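Local coordinates for protein octaprenyl-diphosphate synthase (Bacteroides thetaiotaomicron, PDB 3RMG) that probably acts as a magnesium-dependent prenyltransferase that builds isoprenoid diphosphate chains, as do other members of the FPP/GGPP synthase family, at residues F161-V169 with K237-A245; D4-P12 with N309-Y320. All blocks are in the same frame, centred on the assembly; numbering follows the deposited sequence.

In the fold
The modelled chain is mostly helical and has no strand. Its first helix, 5-10, packs on its last, 309-323, in contact 2. This closes a loop of nearly 300 residues and brings the first and last helices together. Contact 1 closes a much shorter loop lying wholly within that one. It pairs helix 163-172 with the start of helix 240-249, across 67 intervening residues that are mostly helix. The two contacts therefore nest and do not cross. The centres of contact 1 and contact 2 are about 31 Å apart. The nearest atoms of contact 1 and contact 2 are about 13 Å apart, without touching. Helices 193-217 and 283-302 touch residues of both, so the two contacts share a helical core.

Contact 1 (F161-V169 with K237-A245); sequences FSEEVYFDV and KLTLPALYA
The ring of Y166 packs on the first turn of helix 240-249. One ring face meets L240 N, which lies 3.5 Å above the ring plane, offset toward the rim. L240 CB touches Y166 CE2 at 3.4 Å, and the two side chains cross at about a right angle. T239 CA adds a contact with Y166 CE1 at 3.9 Å. Beyond CB the methyls of L240 part. CD1 lies 3.5 Å from E163 OE2, and CD2 lies 4.1 Å from F167 CZ. L243 also splits its methyls: CD1 packs on Y166 CB at 3.7 Å, and CD2 reaches F161 CA at 3.7 Å. No hydrogen bond joins the segments.

The first torsion of Y166 sets CG opposite its own backbone N (chi1 167°), which sends the ring across the gap. Y166 CD2 sits 4.0 Å above the centre of the F167 ring, so F167 backs the tyrosine. At the far end, Y166 OH hydrogen-bonds D215. That aspartate belongs to a DDxxD sequence, which matches the second aspartate-rich motif of the family and so probably helps bind diphosphate through magnesium. A phenylalanine in place of Y166 would probably keep the packing but leave D215 without this hydroxyl partner. T239 OG1 is hydrogen-bonded to Y219 OH.

The two short helical segments run nearly antiparallel, at 169°. Helix 193-217 touches Y166 and F167 through I212. Helix 283-302 meets L240 through Y286 and T290, while helix 268-280 packs on P241 and A242.

Contact 2 (D4-P12 with N309-Y320); sequences DSISLIKTP and NICLALRTYLDY
I9 fits as a knob into a hole formed by A313, T316, Y317 and Y320. Its CD1 lies 3.6 Å from Y317 CA, and its CG1 lies 3.8 Å from T316 CB. With chi1 at -67°, CG1 stands opposite the carbonyl carbon, and CG2 is left to meet the Y317 ring at its edge. Other apolar pairs flank the knob: L8 CD2 approaches L312 CD2, and P12 CB packs on I310 CD1 at 3.9 Å. S5 CB makes a van der Waals contact with T316 CG2 at 3.6 Å. The small A313 lets the backbones come close: I9 CA lies 4.4 Å from A313 CA.

No direct hydrogen bond joins the segments. One water donates to both L8 O, at 2.9 Å, and N309 O, at 2.8 Å. T316 OG1 donates to L312 O within its own helix, from the carbonyl face opposite T316 N.

This knob-into-hole contact packs the N-terminal helix on the C-terminal one in the family's all-helical fold. The short axes cross at -131°. Helix 50-62 touches I310, A313 and Y317. Y317 OH is hydrogen-bonded to M50 O, and R60 to P12 O. Helix 283-302 packs against L318.

Contact 1 (F161-V169 with K237-A245)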
loop_
_atom_site.group_PDB
_atom_site.type_symbol
_atom_site.label_atom_id
_atom_site.label_comp_id
_atom_site.label_asym_id
_atom_site.label_seq_id
_atom_site.Cartn_x
_atom_site.Cartn_y
_atom_site.Cartn_z
ATOM N N PHE A 161 26.177 16.395 -5.295
ATOM C CA PHE A 161 27.163 16.780 -4.286
ATOM C C PHE A 161 26.824 18.126 -3.653
ATOM O O PHE A 161 27.626 18.695 -2.911
ATOM C CB PHE A 161 28.556 16.842 -4.905
ATOM C CG PHE A 161 28.860 15.693 -5.815
ATOM C CD1 PHE A 161 28.271 15.613 -7.070
ATOM C CD2 PHE A 161 29.734 14.688 -5.420
ATOM C CE1 PHE A 161 28.549 14.554 -7.918
ATOM C CE2 PHE A 161 30.018 13.626 -6.261
ATOM C CZ PHE A 161 29.424 13.558 -7.513
ATOM N N SER A 162 25.636 18.635 -3.968
ATOM C CA SER A 162 25.134 19.860 -3.367
ATOM C C SER A 162 24.306 19.527 -2.128
ATOM O O SER A 162 23.597 18.517 -2.093
ATOM C CB SER A 162 24.252 20.601 -4.367
ATOM O OG SER A 162 23.191 19.760 -4.796
ATOM N N GLU A 163 24.406 20.374 -1.110
ATOM C CA GLU A 163 23.516 20.272 0.023
ATOM C C GLU A 163 22.081 20.375 -0.500
ATOM O O GLU A 163 21.204 19.596 -0.109
ATOM C CB GLU A 163 23.800 21.384 1.029
ATOM C CG GLU A 163 25.259 21.538 1.399
ATOM C CD GLU A 163 25.460 22.512 2.544
ATOM O OE1 GLU A 163 24.673 23.474 2.646
ATOM O OE2 GLU A 163 26.398 22.320 3.347
ATOM N N GLU A 164 21.847 21.319 -1.407
ATOM C CA GLU A 164 20.505 21.516 -1.949
ATOM C C GLU A 164 19.832 20.188 -2.283
ATOM O O GLU A 164 18.676 19.969 -1.934
ATOM C CB GLU A 164 20.518 22.435 -3.173
ATOM C CG GLU A 164 20.817 23.893 -2.852
ATOM C CD GLU A 164 22.296 24.148 -2.596
ATOM O OE1 GLU A 164 22.642 25.269 -2.160
ATOM O OE2 GLU A 164 23.112 23.229 -2.833
ATOM N N VAL A 165 20.543 19.294 -2.951
ATOM C CA VAL A 165 19.925 18.023 -3.298
ATOM C C VAL A 165 19.684 17.183 -2.044
ATOM O O VAL A 165 18.703 16.438 -1.945
ATOM C CB VAL A 165 20.763 17.231 -4.315
ATOM C CG1 VAL A 165 20.081 15.913 -4.645
ATOM C CG2 VAL A 165 20.980 18.067 -5.579
ATOM N N TYR A 166 20.590 17.314 -1.084
ATOM C CA TYR A 166 20.517 16.551 0.148
ATOM C C TYR A 166 19.280 16.953 0.954
ATOM O O TYR A 166 18.543 16.099 1.455
ATOM C CB TYR A 166 21.781 16.825 0.951
ATOM C CG TYR A 166 21.768 16.381 2.391
ATOM C CD1 TYR A 166 21.733 15.034 2.729
ATOM C CD2 TYR A 166 21.853 17.312 3.417
ATOM C CE1 TYR A 166 21.754 14.630 4.057
ATOM C CE2 TYR A 166 21.876 16.921 4.744
ATOM C CZ TYR A 166 21.829 15.581 5.057
ATOM O OH TYR A 166 21.859 15.196 6.381
ATOM N N PHE A 167 19.063 18.261 1.059
ATOM C CA PHE A 167 17.946 18.812 1.809
ATOM C C PHE A 167 16.614 18.575 1.131
ATOM O O PHE A 167 15.610 18.293 1.786
ATOM C CB PHE A 167 18.157 20.297 2.034
ATOM C CG PHE A 167 19.129 20.585 3.114
ATOM C CD1 PHE A 167 20.307 21.247 2.848
ATOM C CD2 PHE A 167 18.877 20.163 4.403
ATOM C CE1 PHE A 167 21.202 21.509 3.857
ATOM C CE2 PHE A 167 19.768 20.420 5.412
ATOM C CZ PHE A 167 20.930 21.096 5.140
ATOM N N ASP A 168 16.615 18.690 -0.187
ATOM C CA ASP A 168 15.432 18.391 -0.962
ATOM C C ASP A 168 14.947 16.978 -0.684
ATOM O O ASP A 168 13.757 16.748 -0.531
ATOM C CB ASP A 168 15.709 18.563 -2.452
ATOM C CG ASP A 168 14.445 18.551 -3.270
ATOM O OD1 ASP A 168 13.508 19.299 -2.912
ATOM O OD2 ASP A 168 14.380 17.792 -4.260
ATOM N N VAL A 169 15.873 16.029 -0.629
ATOM C CA VAL A 169 15.531 14.633 -0.377
ATOM C C VAL A 169 14.951 14.429 1.024
ATOM O O VAL A 169 13.952 13.726 1.202
ATOM C CB VAL A 169 16.771 13.722 -0.512
ATOM C CG1 VAL A 169 16.426 12.283 -0.106
ATOM C CG2 VAL A 169 17.346 13.789 -1.933
ATOM N N LYS A 237 25.096 6.775 -0.293
ATOM C CA LYS A 237 24.714 8.107 0.164
ATOM C C LYS A 237 25.866 8.937 0.721
ATOM O O LYS A 237 26.663 8.456 1.526
ATOM C CB LYS A 237 23.601 8.006 1.214
ATOM C CG LYS A 237 22.400 7.179 0.778
ATOM C CD LYS A 237 21.586 6.726 1.980
ATOM C CE LYS A 237 20.574 5.657 1.597
ATOM N NZ LYS A 237 19.996 5.019 2.810
ATOM N N LEU A 238 25.930 10.192 0.290
ATOM C CA LEU A 238 26.828 11.181 0.871
ATOM C C LEU A 238 26.016 12.234 1.632
ATOM O O LEU A 238 25.327 13.058 1.020
ATOM C CB LEU A 238 27.651 11.867 -0.224
ATOM C CG LEU A 238 28.680 11.043 -0.995
ATOM C CD1 LEU A 238 29.427 11.939 -1.966
ATOM C CD2 LEU A 238 29.646 10.366 -0.039
ATOM N N THR A 239 26.112 12.212 2.960
ATOM C CA THR A 239 25.294 13.077 3.796
ATOM C C THR A 239 26.020 14.369 4.151
ATOM O O THR A 239 27.189 14.546 3.832
ATOM C CB THR A 239 24.832 12.359 5.085
ATOM O OG1 THR A 239 25.962 12.090 5.922
ATOM C CG2 THR A 239 24.106 11.048 4.756
ATOM N N LEU A 240 25.315 15.268 4.826
ATOM C CA LEU A 240 25.785 16.637 4.986
ATOM C C LEU A 240 27.266 16.759 5.331
ATOM O O LEU A 240 27.980 17.551 4.721
ATOM C CB LEU A 240 24.945 17.396 6.022
ATOM C CG LEU A 240 25.137 18.911 5.948
ATOM C CD1 LEU A 240 24.791 19.401 4.547
ATOM C CD2 LEU A 240 24.322 19.649 7.009
ATOM N N PRO A 241 27.729 16.002 6.333
ATOM C CA PRO A 241 29.117 16.180 6.783
ATOM C C PRO A 241 30.122 15.954 5.639
ATOM O O PRO A 241 30.976 16.805 5.378
ATOM C CB PRO A 241 29.274 15.110 7.873
ATOM C CG PRO A 241 27.863 14.755 8.287
ATOM C CD PRO A 241 27.037 14.916 7.047
ATOM N N ALA A 242 30.007 14.813 4.966
ATOM C CA ALA A 242 30.852 14.515 3.822
ATOM C C ALA A 242 30.750 15.644 2.805
ATOM O O ALA A 242 31.747 16.290 2.475
ATOM C CB ALA A 242 30.452 13.174 3.191
ATOM N N LEU A 243 29.540 15.880 2.311
ATOM C CA LEU A 243 29.307 16.931 1.334
ATOM C C LEU A 243 30.054 18.185 1.726
ATOM O O LEU A 243 30.653 18.848 0.889
ATOM C CB LEU A 243 27.817 17.231 1.206
ATOM C CG LEU A 243 26.955 16.085 0.677
ATOM C CD1 LEU A 243 25.480 16.460 0.725
ATOM C CD2 LEU A 243 27.379 15.680 -0.743
ATOM N N TYR A 244 30.031 18.518 3.005
ATOM C CA TYR A 244 30.684 19.733 3.451
ATOM C C TYR A 244 32.197 19.701 3.247
ATOM O O TYR A 244 32.798 20.685 2.808
ATOM C CB TYR A 244 30.409 19.974 4.920
ATOM C CG TYR A 244 31.214 21.124 5.454
ATOM C CD1 TYR A 244 30.926 22.432 5.080
ATOM C CD2 TYR A 244 32.270 20.904 6.324
ATOM C CE1 TYR A 244 31.668 23.490 5.571
ATOM C CE2 TYR A 244 33.014 21.951 6.819
ATOM C CZ TYR A 244 32.716 23.236 6.441
ATOM O OH TYR A 244 33.474 24.264 6.946
ATOM N N ALA A 245 32.805 18.574 3.601
ATOM C CA ALA A 245 34.251 18.417 3.523
ATOM C C ALA A 245 34.736 18.511 2.080
ATOM O O ALA A 245 35.756 19.143 1.804
ATOM C CB ALA A 245 34.673 17.099 4.150
#

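Contact 2 (D4-P12 with N309-Y320)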
loop_
_atom_site.group_PDB
_atom_site.type_symbol
_atom_site.label_atom_id
_atom_site.label_comp_id
_atom_site.label_asym_id
_atom_site.label_seq_id
_atom_site.Cartn_x
_atom_site.Cartn_y
_atom_site.Cartn_z
ATOM N N ASP A 4 13.660 16.992 35.107
ATOM C CA ASP A 4 13.544 15.788 34.298
ATOM C C ASP A 4 12.912 16.069 32.919
ATOM O O ASP A 4 11.698 16.256 32.798
ATOM C CB ASP A 4 12.746 14.724 35.064
ATOM C CG ASP A 4 12.471 13.492 34.233
ATOM O OD1 ASP A 4 13.031 13.394 33.126
ATOM O OD2 ASP A 4 11.685 12.632 34.680
ATOM N N SER A 5 13.742 16.086 31.880
ATOM C CA SER A 5 13.279 16.416 30.524
ATOM C C SER A 5 12.115 15.553 30.053
ATOM O O SER A 5 11.077 16.072 29.652
ATOM C CB SER A 5 14.436 16.333 29.528
ATOM O OG SER A 5 15.363 17.373 29.800
ATOM N N ILE A 6 12.278 14.237 30.106
ATOM C CA ILE A 6 11.213 13.339 29.664
ATOM C C ILE A 6 9.867 13.706 30.289
ATOM O O ILE A 6 8.823 13.669 29.622
ATOM C CB ILE A 6 11.541 11.872 29.979
ATOM C CG1 ILE A 6 12.566 11.334 28.980
ATOM C CG2 ILE A 6 10.300 11.026 29.880
ATOM C CD1 ILE A 6 13.626 12.336 28.573
ATOM N N SER A 7 9.889 14.067 31.567
ATOM C CA SER A 7 8.651 14.429 32.249
ATOM C C SER A 7 8.023 15.696 31.642
ATOM O O SER A 7 6.833 15.714 31.340
ATOM C CB SER A 7 8.879 14.600 33.760
ATOM O OG SER A 7 7.660 14.934 34.418
ATOM N N LEU A 8 8.826 16.743 31.451
ATOM C CA LEU A 8 8.335 17.974 30.832
ATOM C C LEU A 8 7.695 17.701 29.475
ATOM O O LEU A 8 6.773 18.411 29.066
ATOM C CB LEU A 8 9.455 18.987 30.668
ATOM C CG LEU A 8 10.089 19.515 31.945
ATOM C CD1 LEU A 8 11.272 20.445 31.606
ATOM C CD2 LEU A 8 9.043 20.245 32.756
ATOM N N ILE A 9 8.180 16.663 28.795
ATOM C CA ILE A 9 7.689 16.299 27.474
ATOM C C ILE A 9 6.414 15.440 27.472
ATOM O O ILE A 9 5.479 15.724 26.726
ATOM C CB ILE A 9 8.764 15.547 26.676
ATOM C CG1 ILE A 9 9.941 16.463 26.331
ATOM C CG2 ILE A 9 8.159 14.943 25.410
ATOM C CD1 ILE A 9 11.157 15.677 25.787
ATOM N N LYS A 10 6.384 14.393 28.292
ATOM C CA LYS A 10 5.312 13.394 28.224
ATOM C C LYS A 10 4.207 13.611 29.238
ATOM O O LYS A 10 3.035 13.375 28.945
ATOM C CB LYS A 10 5.866 11.979 28.448
ATOM C CG LYS A 10 7.097 11.611 27.636
ATOM C CD LYS A 10 7.195 10.093 27.449
ATOM C CE LYS A 10 8.555 9.684 26.874
ATOM N NZ LYS A 10 8.566 8.285 26.348
ATOM N N THR A 11 4.571 14.038 30.440
ATOM C CA THR A 11 3.580 14.159 31.505
ATOM C C THR A 11 2.289 14.835 31.031
ATOM O O THR A 11 1.202 14.319 31.265
ATOM C CB THR A 11 4.135 14.900 32.745
ATOM O OG1 THR A 11 5.308 14.224 33.237
ATOM C CG2 THR A 11 3.074 14.925 33.835
ATOM N N PRO A 12 2.411 15.981 30.332
ATOM C CA PRO A 12 1.237 16.761 29.924
ATOM C C PRO A 12 0.365 16.016 28.929
ATOM O O PRO A 12 -0.788 16.404 28.705
ATOM C CB PRO A 12 1.840 18.014 29.272
ATOM C CG PRO A 12 3.290 18.033 29.698
ATOM C CD PRO A 12 3.667 16.584 29.858
ATOM N N ASN A 309 2.600 24.908 29.213
ATOM C CA ASN A 309 3.280 23.663 29.496
ATOM C C ASN A 309 3.544 22.918 28.189
ATOM O O ASN A 309 4.523 22.165 28.069
ATOM C CB ASN A 309 2.477 22.797 30.498
ATOM C CG ASN A 309 1.053 22.496 30.030
ATOM O OD1 ASN A 309 0.504 23.188 29.175
ATOM N ND2 ASN A 309 0.453 21.450 30.596
ATOM N N ILE A 310 2.672 23.145 27.205
ATOM C CA ILE A 310 2.817 22.495 25.906
ATOM C C ILE A 310 3.989 23.107 25.119
ATOM O O ILE A 310 4.845 22.380 24.612
ATOM C CB ILE A 310 1.510 22.524 25.082
ATOM C CG1 ILE A 310 0.401 21.781 25.819
ATOM C CG2 ILE A 310 1.724 21.857 23.728
ATOM C CD1 ILE A 310 0.826 20.400 26.338
ATOM N N CYS A 311 4.043 24.438 25.049
ATOM C CA CYS A 311 5.187 25.117 24.433
ATOM C C CYS A 311 6.486 24.638 25.078
ATOM O O CYS A 311 7.450 24.326 24.383
ATOM C CB CYS A 311 5.065 26.639 24.551
ATOM S SG CYS A 311 6.040 27.626 23.316
ATOM N N LEU A 312 6.506 24.561 26.405
ATOM C CA LEU A 312 7.719 24.173 27.124
ATOM C C LEU A 312 8.073 22.725 26.789
ATOM O O LEU A 312 9.242 22.376 26.594
ATOM C CB LEU A 312 7.519 24.347 28.639
ATOM C CG LEU A 312 8.502 23.639 29.588
ATOM C CD1 LEU A 312 9.923 23.989 29.255
ATOM C CD2 LEU A 312 8.217 23.971 31.047
ATOM N N ALA A 313 7.049 21.887 26.701
ATOM C CA ALA A 313 7.246 20.492 26.339
ATOM C C ALA A 313 7.875 20.350 24.943
ATOM O O ALA A 313 8.798 19.560 24.749
ATOM C CB ALA A 313 5.923 19.720 26.440
ATOM N N LEU A 314 7.384 21.131 23.986
ATOM C CA LEU A 314 7.947 21.157 22.629
ATOM C C LEU A 314 9.394 21.666 22.580
ATOM O O LEU A 314 10.234 21.097 21.876
ATOM C CB LEU A 314 7.075 22.023 21.719
ATOM C CG LEU A 314 5.862 21.270 21.185
ATOM C CD1 LEU A 314 4.808 22.226 20.693
ATOM C CD2 LEU A 314 6.304 20.272 20.086
ATOM N N ARG A 315 9.698 22.735 23.311
ATOM C CA ARG A 315 11.073 23.180 23.349
ATOM C C ARG A 315 11.980 22.073 23.897
ATOM O O ARG A 315 13.047 21.842 23.356
ATOM C CB ARG A 315 11.238 24.484 24.130
ATOM C CG ARG A 315 10.518 25.651 23.483
ATOM C CD ARG A 315 11.009 26.993 23.985
ATOM N NE ARG A 315 11.064 27.075 25.443
ATOM C CZ ARG A 315 10.012 27.282 26.235
ATOM N NH1 ARG A 315 10.182 27.370 27.547
ATOM N NH2 ARG A 315 8.791 27.397 25.724
ATOM N N THR A 316 11.544 21.385 24.950
ATOM C CA THR A 316 12.320 20.286 25.528
ATOM C C THR A 316 12.417 19.105 24.554
ATOM O O THR A 316 13.460 18.495 24.404
ATOM C CB THR A 316 11.710 19.783 26.862
ATOM O OG1 THR A 316 11.442 20.896 27.721
ATOM C CG2 THR A 316 12.667 18.837 27.571
ATOM N N TYR A 317 11.316 18.767 23.905
ATOM C CA TYR A 317 11.346 17.765 22.847
ATOM C C TYR A 317 12.448 18.100 21.828
ATOM O O TYR A 317 13.261 17.259 21.467
ATOM C CB TYR A 317 9.993 17.775 22.157
ATOM C CG TYR A 317 9.796 16.797 21.025
ATOM C CD1 TYR A 317 9.197 15.558 21.247
ATOM C CD2 TYR A 317 10.148 17.134 19.723
ATOM C CE1 TYR A 317 8.980 14.668 20.204
ATOM C CE2 TYR A 317 9.941 16.251 18.673
ATOM C CZ TYR A 317 9.354 15.026 18.918
ATOM O OH TYR A 317 9.141 14.158 17.877
ATOM N N LEU A 318 12.482 19.344 21.371
ATOM C CA LEU A 318 13.402 19.701 20.314
ATOM C C LEU A 318 14.844 19.722 20.827
ATOM O O LEU A 318 15.759 19.326 20.110
ATOM C CB LEU A 318 12.980 21.016 19.634
ATOM C CG LEU A 318 13.752 21.424 18.370
ATOM C CD1 LEU A 318 14.102 20.218 17.510
ATOM C CD2 LEU A 318 12.973 22.433 17.549
ATOM N N ASP A 319 15.045 20.132 22.079
ATOM C CA ASP A 319 16.373 20.057 22.693
ATOM C C ASP A 319 16.852 18.615 22.797
ATOM O O ASP A 319 18.031 18.327 22.621
ATOM C CB ASP A 319 16.375 20.680 24.082
ATOM C CG ASP A 319 16.473 22.191 24.044
ATOM O OD1 ASP A 319 16.051 22.835 25.025
ATOM O OD2 ASP A 319 16.978 22.737 23.041
ATOM N N TYR A 320 15.924 17.713 23.090
ATOM C CA TYR A 320 16.242 16.311 23.306
ATOM C C TYR A 320 16.578 15.627 21.980
ATOM O O TYR A 320 17.482 14.792 21.912
ATOM C CB TYR A 320 15.057 15.629 23.977
ATOM C CG TYR A 320 15.364 14.308 24.632
ATOM C CD1 TYR A 320 15.691 14.244 25.986
ATOM C CD2 TYR A 320 15.295 13.117 23.909
ATOM C CE1 TYR A 320 15.958 13.030 26.600
ATOM C CE2 TYR A 320 15.558 11.900 24.513
ATOM C CZ TYR A 320 15.890 11.860 25.858
ATOM O OH TYR A 320 16.155 10.652 26.465
HETATM O O HOH W 1 5.522 20.753 30.224
#